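Long-range contacts in fatty acid synthase 1, isoform A (Drosophila melanogaster, PDB 6FN6), which probably builds long-chain saturated fatty acids from acetyl-CoA and malonyl-CoA with NADPH, this piece being its modifying region of dehydratase, enoylreductase and ketoreductase: residues 37-48 against 77-85; 166-174 against 201-210. One frame throughout, in Å; residues are numbered along the deposited sequence.

Interaction 1 of 2, residues 37-48 against 77-85; sequences YMTLAWQTFAKM and VKFGINFFD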
loop_
_atom_site.group_PDB
_atom_site.type_symbol
_atom_site.label_atom_id
_atom_site.label_comp_id
_atom_site.label_asym_id
_atom_site.label_seq_id
_atom_site.Cartn_x
_atom_site.Cartn_y
_atom_site.Cartn_z
ATOM N N TYR A 37 -11.907 16.402 -17.378
ATOM C CA TYR A 37 -11.933 14.954 -17.226
ATOM C C TYR A 37 -13.076 14.510 -16.330
ATOM O O TYR A 37 -13.814 13.586 -16.659
ATOM C CB TYR A 37 -10.622 14.460 -16.633
ATOM C CG TYR A 37 -9.451 14.539 -17.572
ATOM C CD1 TYR A 37 -9.375 13.727 -18.692
ATOM C CD2 TYR A 37 -8.410 15.417 -17.325
ATOM C CE1 TYR A 37 -8.292 13.797 -19.547
ATOM C CE2 TYR A 37 -7.330 15.497 -18.162
ATOM C CZ TYR A 37 -7.268 14.685 -19.272
ATOM O OH TYR A 37 -6.174 14.781 -20.097
ATOM N N MET A 38 -13.212 15.184 -15.195
ATOM C CA MET A 38 -14.235 14.844 -14.223
ATOM C C MET A 38 -15.610 14.926 -14.871
ATOM O O MET A 38 -16.460 14.064 -14.658
ATOM C CB MET A 38 -14.150 15.777 -13.015
ATOM C CG MET A 38 -12.808 15.740 -12.304
ATOM S SD MET A 38 -12.608 17.017 -11.044
ATOM C CE MET A 38 -14.041 16.717 -10.016
ATOM N N THR A 39 -15.815 15.955 -15.687
ATOM C CA THR A 39 -17.080 16.137 -16.386
ATOM C C THR A 39 -17.315 14.997 -17.373
ATOM O O THR A 39 -18.421 14.471 -17.461
ATOM C CB THR A 39 -17.121 17.488 -17.127
ATOM O OG1 THR A 39 -16.990 18.553 -16.179
ATOM C CG2 THR A 39 -18.432 17.656 -17.895
ATOM N N LEU A 40 -16.283 14.636 -18.130
ATOM C CA LEU A 40 -16.383 13.537 -19.084
ATOM C C LEU A 40 -16.741 12.231 -18.382
ATOM O O LEU A 40 -17.606 11.487 -18.843
ATOM C CB LEU A 40 -15.072 13.364 -19.853
ATOM C CG LEU A 40 -14.660 14.479 -20.821
ATOM C CD1 LEU A 40 -13.401 14.076 -21.576
ATOM C CD2 LEU A 40 -15.781 14.828 -21.798
ATOM N N ALA A 41 -16.074 11.959 -17.266
ATOM C CA ALA A 41 -16.352 10.760 -16.486
ATOM C C ALA A 41 -17.772 10.821 -15.942
ATOM O O ALA A 41 -18.499 9.826 -15.938
ATOM C CB ALA A 41 -15.350 10.614 -15.350
ATOM N N TRP A 42 -18.164 12.007 -15.494
ATOM C CA TRP A 42 -19.495 12.225 -14.950
ATOM C C TRP A 42 -20.564 12.004 -16.017
ATOM O O TRP A 42 -21.541 11.288 -15.794
ATOM C CB TRP A 42 -19.591 13.642 -14.381
ATOM C CG TRP A 42 -20.934 14.014 -13.838
ATOM C CD1 TRP A 42 -21.935 13.168 -13.460
ATOM C CD2 TRP A 42 -21.423 15.341 -13.616
ATOM N NE1 TRP A 42 -23.019 13.888 -13.016
ATOM C CE2 TRP A 42 -22.728 15.224 -13.102
ATOM C CE3 TRP A 42 -20.882 16.617 -13.802
ATOM C CZ2 TRP A 42 -23.500 16.334 -12.772
ATOM C CZ3 TRP A 42 -21.652 17.718 -13.473
ATOM C CH2 TRP A 42 -22.946 17.569 -12.965
ATOM N N GLN A 43 -20.374 12.628 -17.175
ATOM C CA GLN A 43 -21.358 12.567 -18.249
ATOM C C GLN A 43 -21.561 11.149 -18.770
ATOM O O GLN A 43 -22.669 10.615 -18.716
ATOM C CB GLN A 43 -20.941 13.487 -19.396
ATOM C CG GLN A 43 -21.204 14.958 -19.118
ATOM C CD GLN A 43 -20.736 15.861 -20.239
ATOM O OE1 GLN A 43 -19.970 15.447 -21.108
ATOM N NE2 GLN A 43 -21.197 17.106 -20.225
ATOM N N THR A 44 -20.490 10.539 -19.265
ATOM C CA THR A 44 -20.585 9.217 -19.872
ATOM C C THR A 44 -21.131 8.185 -18.892
ATOM O O THR A 44 -21.902 7.309 -19.277
ATOM C CB THR A 44 -19.218 8.732 -20.391
ATOM O OG1 THR A 44 -18.239 8.839 -19.350
ATOM C CG2 THR A 44 -18.778 9.558 -21.596
ATOM N N PHE A 45 -20.733 8.292 -17.630
ATOM C CA PHE A 45 -21.179 7.345 -16.612
ATOM C C PHE A 45 -22.685 7.421 -16.394
ATOM O O PHE A 45 -23.345 6.400 -16.200
ATOM C CB PHE A 45 -20.449 7.590 -15.292
ATOM C CG PHE A 45 -20.792 6.594 -14.222
ATOM C CD1 PHE A 45 -20.410 5.266 -14.345
ATOM C CD2 PHE A 45 -21.486 6.984 -13.091
ATOM C CE1 PHE A 45 -20.723 4.346 -13.363
ATOM C CE2 PHE A 45 -21.800 6.067 -12.105
ATOM C CZ PHE A 45 -21.417 4.747 -12.241
ATOM N N ALA A 46 -23.228 8.633 -16.424
ATOM C CA ALA A 46 -24.664 8.820 -16.257
ATOM C C ALA A 46 -25.415 8.316 -17.483
ATOM O O ALA A 46 -26.531 7.802 -17.379
ATOM C CB ALA A 46 -24.981 10.284 -16.006
ATOM N N LYS A 47 -24.791 8.462 -18.646
ATOM C CA LYS A 47 -25.413 8.075 -19.902
ATOM C C LYS A 47 -25.656 6.565 -19.946
ATOM O O LYS A 47 -26.737 6.117 -20.329
ATOM C CB LYS A 47 -24.552 8.521 -21.085
ATOM C CG LYS A 47 -25.306 8.585 -22.406
ATOM C CD LYS A 47 -24.451 9.191 -23.510
ATOM C CE LYS A 47 -25.164 9.157 -24.856
ATOM N NZ LYS A 47 -26.384 10.019 -24.864
ATOM N N MET A 48 -24.654 5.785 -19.549
ATOM C CA MET A 48 -24.774 4.329 -19.587
ATOM C C MET A 48 -25.709 3.832 -18.489
ATOM O O MET A 48 -26.283 2.749 -18.600
ATOM C CB MET A 48 -23.407 3.641 -19.452
ATOM C CG MET A 48 -22.468 4.210 -18.400
ATOM S SD MET A 48 -20.830 3.448 -18.444
ATOM C CE MET A 48 -20.243 3.932 -20.068
ATOM N N VAL A 77 -8.497 15.675 -30.434
ATOM C CA VAL A 77 -7.967 14.764 -29.426
ATOM C C VAL A 77 -9.055 13.788 -29.002
ATOM O O VAL A 77 -10.211 14.171 -28.820
ATOM C CB VAL A 77 -7.409 15.537 -28.214
ATOM C CG1 VAL A 77 -8.465 16.466 -27.645
ATOM C CG2 VAL A 77 -6.909 14.577 -27.143
ATOM N N LYS A 78 -8.671 12.526 -28.838
ATOM C CA LYS A 78 -9.620 11.473 -28.512
ATOM C C LYS A 78 -9.415 10.955 -27.091
ATOM O O LYS A 78 -8.317 10.525 -26.736
ATOM C CB LYS A 78 -9.479 10.330 -29.520
ATOM C CG LYS A 78 -9.745 10.766 -30.956
ATOM C CD LYS A 78 -9.882 9.600 -31.918
ATOM C CE LYS A 78 -10.232 10.099 -33.316
ATOM N NZ LYS A 78 -10.443 8.997 -34.294
ATOM N N PHE A 79 -10.472 10.997 -26.286
ATOM C CA PHE A 79 -10.418 10.460 -24.929
ATOM C C PHE A 79 -11.144 9.118 -24.852
ATOM O O PHE A 79 -12.281 8.990 -25.305
ATOM C CB PHE A 79 -11.033 11.438 -23.922
ATOM C CG PHE A 79 -10.299 12.747 -23.809
ATOM C CD1 PHE A 79 -9.022 12.801 -23.272
ATOM C CD2 PHE A 79 -10.896 13.927 -24.221
ATOM C CE1 PHE A 79 -8.350 14.009 -23.161
ATOM C CE2 PHE A 79 -10.229 15.134 -24.111
ATOM C CZ PHE A 79 -8.955 15.174 -23.580
ATOM N N GLY A 80 -10.472 8.121 -24.281
ATOM C CA GLY A 80 -11.055 6.807 -24.065
ATOM C C GLY A 80 -11.397 6.565 -22.606
ATOM O O GLY A 80 -10.536 6.698 -21.739
ATOM N N ILE A 81 -12.652 6.217 -22.333
ATOM C CA ILE A 81 -13.119 6.027 -20.960
ATOM C C ILE A 81 -13.597 4.592 -20.754
ATOM O O ILE A 81 -14.230 4.011 -21.633
ATOM C CB ILE A 81 -14.242 7.023 -20.609
ATOM C CG1 ILE A 81 -13.881 8.422 -21.122
ATOM C CG2 ILE A 81 -14.479 7.033 -19.105
ATOM C CD1 ILE A 81 -14.879 9.509 -20.758
ATOM N N ASN A 82 -13.300 4.032 -19.582
ATOM C CA ASN A 82 -13.699 2.663 -19.250
ATOM C C ASN A 82 -14.105 2.548 -17.780
ATOM O O ASN A 82 -13.526 3.204 -16.916
ATOM C CB ASN A 82 -12.561 1.687 -19.555
ATOM C CG ASN A 82 -13.049 0.267 -19.760
ATOM O OD1 ASN A 82 -14.091 -0.127 -19.234
ATOM N ND2 ASN A 82 -12.296 -0.513 -20.526
ATOM N N PHE A 83 -15.098 1.706 -17.503
ATOM C CA PHE A 83 -15.620 1.544 -16.146
ATOM C C PHE A 83 -15.692 0.074 -15.734
ATOM O O PHE A 83 -16.045 -0.788 -16.539
ATOM C CB PHE A 83 -17.013 2.168 -16.036
ATOM C CG PHE A 83 -17.033 3.657 -16.224
ATOM C CD1 PHE A 83 -17.147 4.203 -17.491
ATOM C CD2 PHE A 83 -16.956 4.510 -15.137
ATOM C CE1 PHE A 83 -17.170 5.573 -17.673
ATOM C CE2 PHE A 83 -16.979 5.881 -15.313
ATOM C CZ PHE A 83 -17.087 6.412 -16.582
ATOM N N PHE A 84 -15.366 -0.199 -14.471
ATOM C CA PHE A 84 -15.524 -1.535 -13.893
ATOM C C PHE A 84 -16.836 -1.659 -13.121
ATOM O O PHE A 84 -17.053 -0.958 -12.133
ATOM C CB PHE A 84 -14.361 -1.874 -12.952
ATOM C CG PHE A 84 -13.066 -2.214 -13.650
ATOM C CD1 PHE A 84 -13.030 -2.528 -15.002
ATOM C CD2 PHE A 84 -11.882 -2.245 -12.934
ATOM C CE1 PHE A 84 -11.835 -2.845 -15.624
ATOM C CE2 PHE A 84 -10.687 -2.563 -13.549
ATOM C CZ PHE A 84 -10.662 -2.864 -14.892
ATOM N N ASP A 85 -17.700 -2.563 -13.569
ATOM C CA ASP A 85 -18.962 -2.822 -12.884
ATOM C C ASP A 85 -18.719 -3.253 -11.440
ATOM O O ASP A 85 -19.509 -2.943 -10.547
ATOM C CB ASP A 85 -19.760 -3.902 -13.619
ATOM C CG ASP A 85 -20.344 -3.409 -14.928
ATOM O OD1 ASP A 85 -19.885 -2.363 -15.431
ATOM O OD2 ASP A 85 -21.264 -4.073 -15.454
#
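Phe-79, Ile-81 and Phe-83, every second residue of strand 77-83, turn their side chains toward helix 37-48, which packs on them as the central helix of a hotdog fold, here probably the N-terminal one of the dehydratase. The short axes approach to 9.7 Å at 54°, and the contact is apolar in character. At one end the rings of Tyr-37 and Phe-79 form an offset edge-to-face pair, planes at 77°, with the edge of the tyrosine turned to the phenylalanine face. The closest atoms are Tyr-37 CE1 and Phe-79 CE1, 3.6 Å apart. Leu-40 crosses the same phenylalanine at about a right angle and sets its CD1 3.6 Å from Phe-79 CD2. In the middle, Ile-81 and Thr-44 meet tip to tip: CG1 of the isoleucine lies anti to its own carbonyl carbon, which carries Ile-81 CD1 to 3.7 Å from Thr-44 OG1. Phe-83 contributes the most buried area and touches four helix residues. Phe-45 CD1 rests over one of its faces, 3.6 Å from Phe-83 CE2, the two rings being oblique to each other. CG anti to the backbone N (chi1 -176°) puts CD1 of Phe-45 over the rim of that face. Thr-44 OG1 lies at the edge of Phe-83, near the ring plane, and Met-48 makes an oblique Met-aromatic contact, SD 4.6 Å from the Phe-83 ring centroid. From the sheet side, Ile-104 of strand 98-105 packs against both Phe-45 and Phe-83. The Thr-44 hydroxyl, beside Ile-81 and the Phe-83 edge, bonds within its own helix: OG1 donates to Leu-40 O at 2.8 Å, reaching that oxygen from the opposite face of the carbonyl plane to Thr-44 N, which binds the same acceptor at 3.1 Å.

Interaction 2 of 2, residues 166-174 against 201-210; sequences WVDNWISFM and INPAKHFELL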
loop_
_atom_site.group_PDB
_atom_site.type_symbol
_atom_site.label_atom_id
_atom_site.label_comp_id
_atom_site.label_asym_id
_atom_site.label_seq_id
_atom_site.Cartn_x
_atom_site.Cartn_y
_atom_site.Cartn_z
ATOM N N TRP A 166 -21.753 31.726 -12.907
ATOM C CA TRP A 166 -22.319 30.530 -13.517
ATOM C C TRP A 166 -22.781 30.826 -14.936
ATOM O O TRP A 166 -23.659 31.665 -15.148
ATOM C CB TRP A 166 -23.490 29.998 -12.691
ATOM C CG TRP A 166 -24.184 28.845 -13.344
ATOM C CD1 TRP A 166 -25.401 28.862 -13.959
ATOM C CD2 TRP A 166 -23.694 27.504 -13.459
ATOM N NE1 TRP A 166 -25.702 27.612 -14.445
ATOM C CE2 TRP A 166 -24.670 26.761 -14.150
ATOM C CE3 TRP A 166 -22.526 26.861 -13.043
ATOM C CZ2 TRP A 166 -24.514 25.406 -14.433
ATOM C CZ3 TRP A 166 -22.373 25.515 -13.327
ATOM C CH2 TRP A 166 -23.360 24.803 -14.014
ATOM N N VAL A 167 -22.185 30.137 -15.905
ATOM C CA VAL A 167 -22.529 30.329 -17.309
ATOM C C VAL A 167 -22.979 29.011 -17.932
ATOM O O VAL A 167 -22.694 28.741 -19.097
ATOM C CB VAL A 167 -21.345 30.928 -18.093
ATOM C CG1 VAL A 167 -21.021 32.321 -17.581
ATOM C CG2 VAL A 167 -20.117 30.027 -17.997
ATOM N N ASP A 168 -23.701 28.206 -17.158
ATOM C CA ASP A 168 -24.205 26.922 -17.635
ATOM C C ASP A 168 -23.062 26.073 -18.190
ATOM O O ASP A 168 -23.175 25.493 -19.270
ATOM C CB ASP A 168 -25.279 27.131 -18.705
ATOM C CG ASP A 168 -26.077 25.870 -18.985
ATOM O OD1 ASP A 168 -26.331 25.099 -18.035
ATOM O OD2 ASP A 168 -26.451 25.648 -20.156
ATOM N N ASN A 169 -21.966 26.007 -17.440
ATOM C CA ASN A 169 -20.781 25.261 -17.855
ATOM C C ASN A 169 -20.067 24.692 -16.629
ATOM O O ASN A 169 -19.404 25.420 -15.892
ATOM C CB ASN A 169 -19.841 26.164 -18.661
ATOM C CG ASN A 169 -18.633 25.417 -19.210
ATOM O OD1 ASN A 169 -17.883 24.788 -18.464
ATOM N ND2 ASN A 169 -18.435 25.496 -20.521
ATOM N N TRP A 170 -20.201 23.385 -16.419
ATOM C CA TRP A 170 -19.646 22.735 -15.233
ATOM C C TRP A 170 -18.123 22.696 -15.241
ATOM O O TRP A 170 -17.496 22.810 -14.190
ATOM C CB TRP A 170 -20.200 21.314 -15.098
ATOM C CG TRP A 170 -21.653 21.273 -14.735
ATOM C CD1 TRP A 170 -22.716 21.255 -15.590
ATOM C CD2 TRP A 170 -22.202 21.258 -13.412
ATOM N NE1 TRP A 170 -23.892 21.223 -14.880
ATOM C CE2 TRP A 170 -23.604 21.224 -13.543
ATOM C CE3 TRP A 170 -21.643 21.265 -12.132
ATOM C CZ2 TRP A 170 -24.453 21.198 -12.438
ATOM C CZ3 TRP A 170 -22.489 21.239 -11.039
ATOM C CH2 TRP A 170 -23.878 21.205 -11.200
ATOM N N ILE A 171 -17.528 22.527 -16.417
ATOM C CA ILE A 171 -16.074 22.462 -16.516
ATOM C C ILE A 171 -15.455 23.767 -16.027
ATOM O O ILE A 171 -14.596 23.763 -15.144
ATOM C CB ILE A 171 -15.628 22.140 -17.956
ATOM C CG1 ILE A 171 -16.108 20.740 -18.350
ATOM C CG2 ILE A 171 -14.101 22.264 -18.091
ATOM C CD1 ILE A 171 -15.874 20.381 -19.807
ATOM N N SER A 172 -15.896 24.886 -16.587
ATOM C CA SER A 172 -15.341 26.181 -16.212
ATOM C C SER A 172 -15.603 26.454 -14.736
ATOM O O SER A 172 -14.714 26.905 -14.012
ATOM C CB SER A 172 -15.929 27.301 -17.073
ATOM O OG SER A 172 -17.223 27.673 -16.630
ATOM N N PHE A 173 -16.826 26.179 -14.294
ATOM C CA PHE A 173 -17.211 26.478 -12.923
ATOM C C PHE A 173 -16.367 25.705 -11.916
ATOM O O PHE A 173 -15.831 26.284 -10.970
ATOM C CB PHE A 173 -18.688 26.167 -12.699
ATOM C CG PHE A 173 -19.115 26.309 -11.271
ATOM C CD1 PHE A 173 -19.422 27.553 -10.750
ATOM C CD2 PHE A 173 -19.198 25.202 -10.446
ATOM C CE1 PHE A 173 -19.808 27.689 -9.431
ATOM C CE2 PHE A 173 -19.584 25.334 -9.126
ATOM C CZ PHE A 173 -19.889 26.578 -8.618
ATOM N N MET A 174 -16.249 24.395 -12.114
ATOM C CA MET A 174 -15.472 23.571 -11.202
ATOM C C MET A 174 -13.995 23.951 -11.271
ATOM O O MET A 174 -13.279 23.850 -10.278
ATOM C CB MET A 174 -15.671 22.081 -11.512
ATOM C CG MET A 174 -17.014 21.539 -11.018
ATOM S SD MET A 174 -17.104 19.737 -10.896
ATOM C CE MET A 174 -17.055 19.261 -12.625
ATOM N N ILE A 201 -20.893 15.782 -6.239
ATOM C CA ILE A 201 -21.630 16.615 -7.178
ATOM C C ILE A 201 -23.127 16.390 -6.986
ATOM O O ILE A 201 -23.619 15.265 -7.094
ATOM C CB ILE A 201 -21.203 16.334 -8.628
ATOM C CG1 ILE A 201 -19.682 16.472 -8.764
ATOM C CG2 ILE A 201 -21.914 17.289 -9.584
ATOM C CD1 ILE A 201 -19.139 16.047 -10.109
ATOM N N ASN A 202 -23.842 17.477 -6.708
ATOM C CA ASN A 202 -25.276 17.436 -6.442
ATOM C C ASN A 202 -26.011 18.371 -7.401
ATOM O O ASN A 202 -26.251 19.534 -7.071
ATOM C CB ASN A 202 -25.554 17.836 -4.992
ATOM C CG ASN A 202 -26.984 17.579 -4.577
ATOM O OD1 ASN A 202 -27.882 17.464 -5.414
ATOM N ND2 ASN A 202 -27.210 17.496 -3.272
ATOM N N PRO A 203 -26.378 17.869 -8.592
ATOM C CA PRO A 203 -26.982 18.735 -9.613
ATOM C C PRO A 203 -28.317 19.346 -9.194
ATOM O O PRO A 203 -28.564 20.521 -9.467
ATOM C CB PRO A 203 -27.188 17.788 -10.805
ATOM C CG PRO A 203 -26.372 16.576 -10.508
ATOM C CD PRO A 203 -26.302 16.468 -9.031
ATOM N N ALA A 204 -29.161 18.556 -8.537
ATOM C CA ALA A 204 -30.474 19.025 -8.112
ATOM C C ALA A 204 -30.338 20.236 -7.198
ATOM O O ALA A 204 -31.022 21.245 -7.372
ATOM C CB ALA A 204 -31.232 17.913 -7.410
ATOM N N LYS A 205 -29.441 20.124 -6.226
ATOM C CA LYS A 205 -29.186 21.194 -5.271
ATOM C C LYS A 205 -28.595 22.417 -5.965
ATOM O O LYS A 205 -28.881 23.557 -5.595
ATOM C CB LYS A 205 -28.239 20.695 -4.180
ATOM C CG LYS A 205 -27.977 21.674 -3.049
ATOM C CD LYS A 205 -26.559 21.501 -2.530
ATOM C CE LYS A 205 -26.442 21.824 -1.055
ATOM N NZ LYS A 205 -25.060 21.573 -0.555
ATOM N N HIS A 206 -27.763 22.167 -6.968
ATOM C CA HIS A 206 -27.081 23.227 -7.696
ATOM C C HIS A 206 -28.071 24.155 -8.399
ATOM O O HIS A 206 -27.978 25.377 -8.286
ATOM C CB HIS A 206 -26.113 22.624 -8.715
ATOM C CG HIS A 206 -25.092 23.591 -9.229
ATOM N ND1 HIS A 206 -23.992 23.974 -8.491
ATOM C CD2 HIS A 206 -24.999 24.246 -10.410
ATOM C CE1 HIS A 206 -23.267 24.825 -9.194
ATOM N NE2 HIS A 206 -23.856 25.007 -10.363
ATOM N N PHE A 207 -29.023 23.568 -9.120
ATOM C CA PHE A 207 -29.931 24.347 -9.956
ATOM C C PHE A 207 -31.051 25.008 -9.157
ATOM O O PHE A 207 -31.587 26.034 -9.576
ATOM C CB PHE A 207 -30.525 23.463 -11.056
ATOM C CG PHE A 207 -29.518 23.011 -12.075
ATOM C CD1 PHE A 207 -28.920 23.928 -12.926
ATOM C CD2 PHE A 207 -29.169 21.674 -12.184
ATOM C CE1 PHE A 207 -27.991 23.522 -13.866
ATOM C CE2 PHE A 207 -28.241 21.261 -13.123
ATOM C CZ PHE A 207 -27.651 22.187 -13.965
ATOM N N GLU A 208 -31.410 24.435 -8.012
ATOM C CA GLU A 208 -32.437 25.046 -7.173
ATOM C C GLU A 208 -31.842 26.239 -6.432
ATOM O O GLU A 208 -32.567 27.118 -5.964
ATOM C CB GLU A 208 -33.021 24.034 -6.180
ATOM C CG GLU A 208 -32.120 23.698 -4.996
ATOM C CD GLU A 208 -32.773 22.734 -4.019
ATOM O OE1 GLU A 208 -33.086 21.592 -4.422
ATOM O OE2 GLU A 208 -32.976 23.119 -2.847
ATOM N N LEU A 209 -30.516 26.264 -6.335
ATOM C CA LEU A 209 -29.809 27.410 -5.776
ATOM C C LEU A 209 -29.621 28.482 -6.843
ATOM O O LEU A 209 -29.652 29.677 -6.550
ATOM C CB LEU A 209 -28.456 26.979 -5.212
ATOM C CG LEU A 209 -28.481 26.239 -3.871
ATOM C CD1 LEU A 209 -27.111 25.655 -3.561
ATOM C CD2 LEU A 209 -28.931 27.156 -2.747
ATOM N N LEU A 210 -29.420 28.042 -8.081
ATOM C CA LEU A 210 -29.263 28.956 -9.204
ATOM C C LEU A 210 -30.582 29.636 -9.555
ATOM O O LEU A 210 -30.595 30.757 -10.063
ATOM C CB LEU A 210 -28.718 28.212 -10.423
ATOM C CG LEU A 210 -27.204 27.998 -10.457
ATOM C CD1 LEU A 210 -26.833 26.961 -11.500
ATOM C CD2 LEU A 210 -26.486 29.312 -10.730
#
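An aromatic cluster in what is probably the C-terminal hotdog fold joins 166-174 to helix 203-210, its five aromatic residues being Trp-166, Trp-170, Phe-173, His-206 and Phe-207. His-206 stands at its middle: CG lies anti to the backbone N (chi1 -163°), sending the imidazole in between the rings of the other segment. Its edge points at the face of Trp-166, planes at 67°, with His-206 NE2 3.4 Å from Trp-166 CZ3, and also at the face of Phe-173. Trp-170 CH2 lies over a face of the imidazole, 3.3 Å from His-206 CG, though the two planes are oblique. Trp-170 also turns its edge to the face of Phe-207. On the same side of the Trp-166 indole as His-206, Leu-210 makes a CH-pi contact, CD1 3.3 Å from the five-membered-ring centroid and 15° off its normal. Without the indole, as with an alanine here, Leu-210 CD1 and His-206 NE2 would probably lose the face they meet, leaving a gap beside them. Leu-223 of strand 223-228 backs Phe-173, His-206 and Leu-210, Val-239 of strand 239-248 touches Trp-170 and Phe-173, and Trp-42 of helix 34-48 meets Trp-170 edge-to-face and packs on Ile-201 and Pro-203.

How the interactions relate
The two contacts lie within the dehydratase part of the chain, centres about 19 Å apart, and follow in series: 37-48 and 77-85 come first, then 166-174 and 201-210. Interaction 1 falls in the predicted N-terminal hotdog region and interaction 2 in the C-terminal one. They meet directly through helix 34-48, where Trp-42 CZ3 lies 3.6 Å from Trp-170 CD2 and Trp-42 CH2 3.5 Å from Ile-201 CG2. Strands 58-65 and 191-201 are antiparallel neighbours, with a backbone hydrogen bond between Val-58 and Ile-201. The two halves thus meet along helix 34-48, on the side turned from strand 76-83, consistent with a double-hotdog dehydratase whose predicted active-site residues, His-24 and Asp-175, come one from each half.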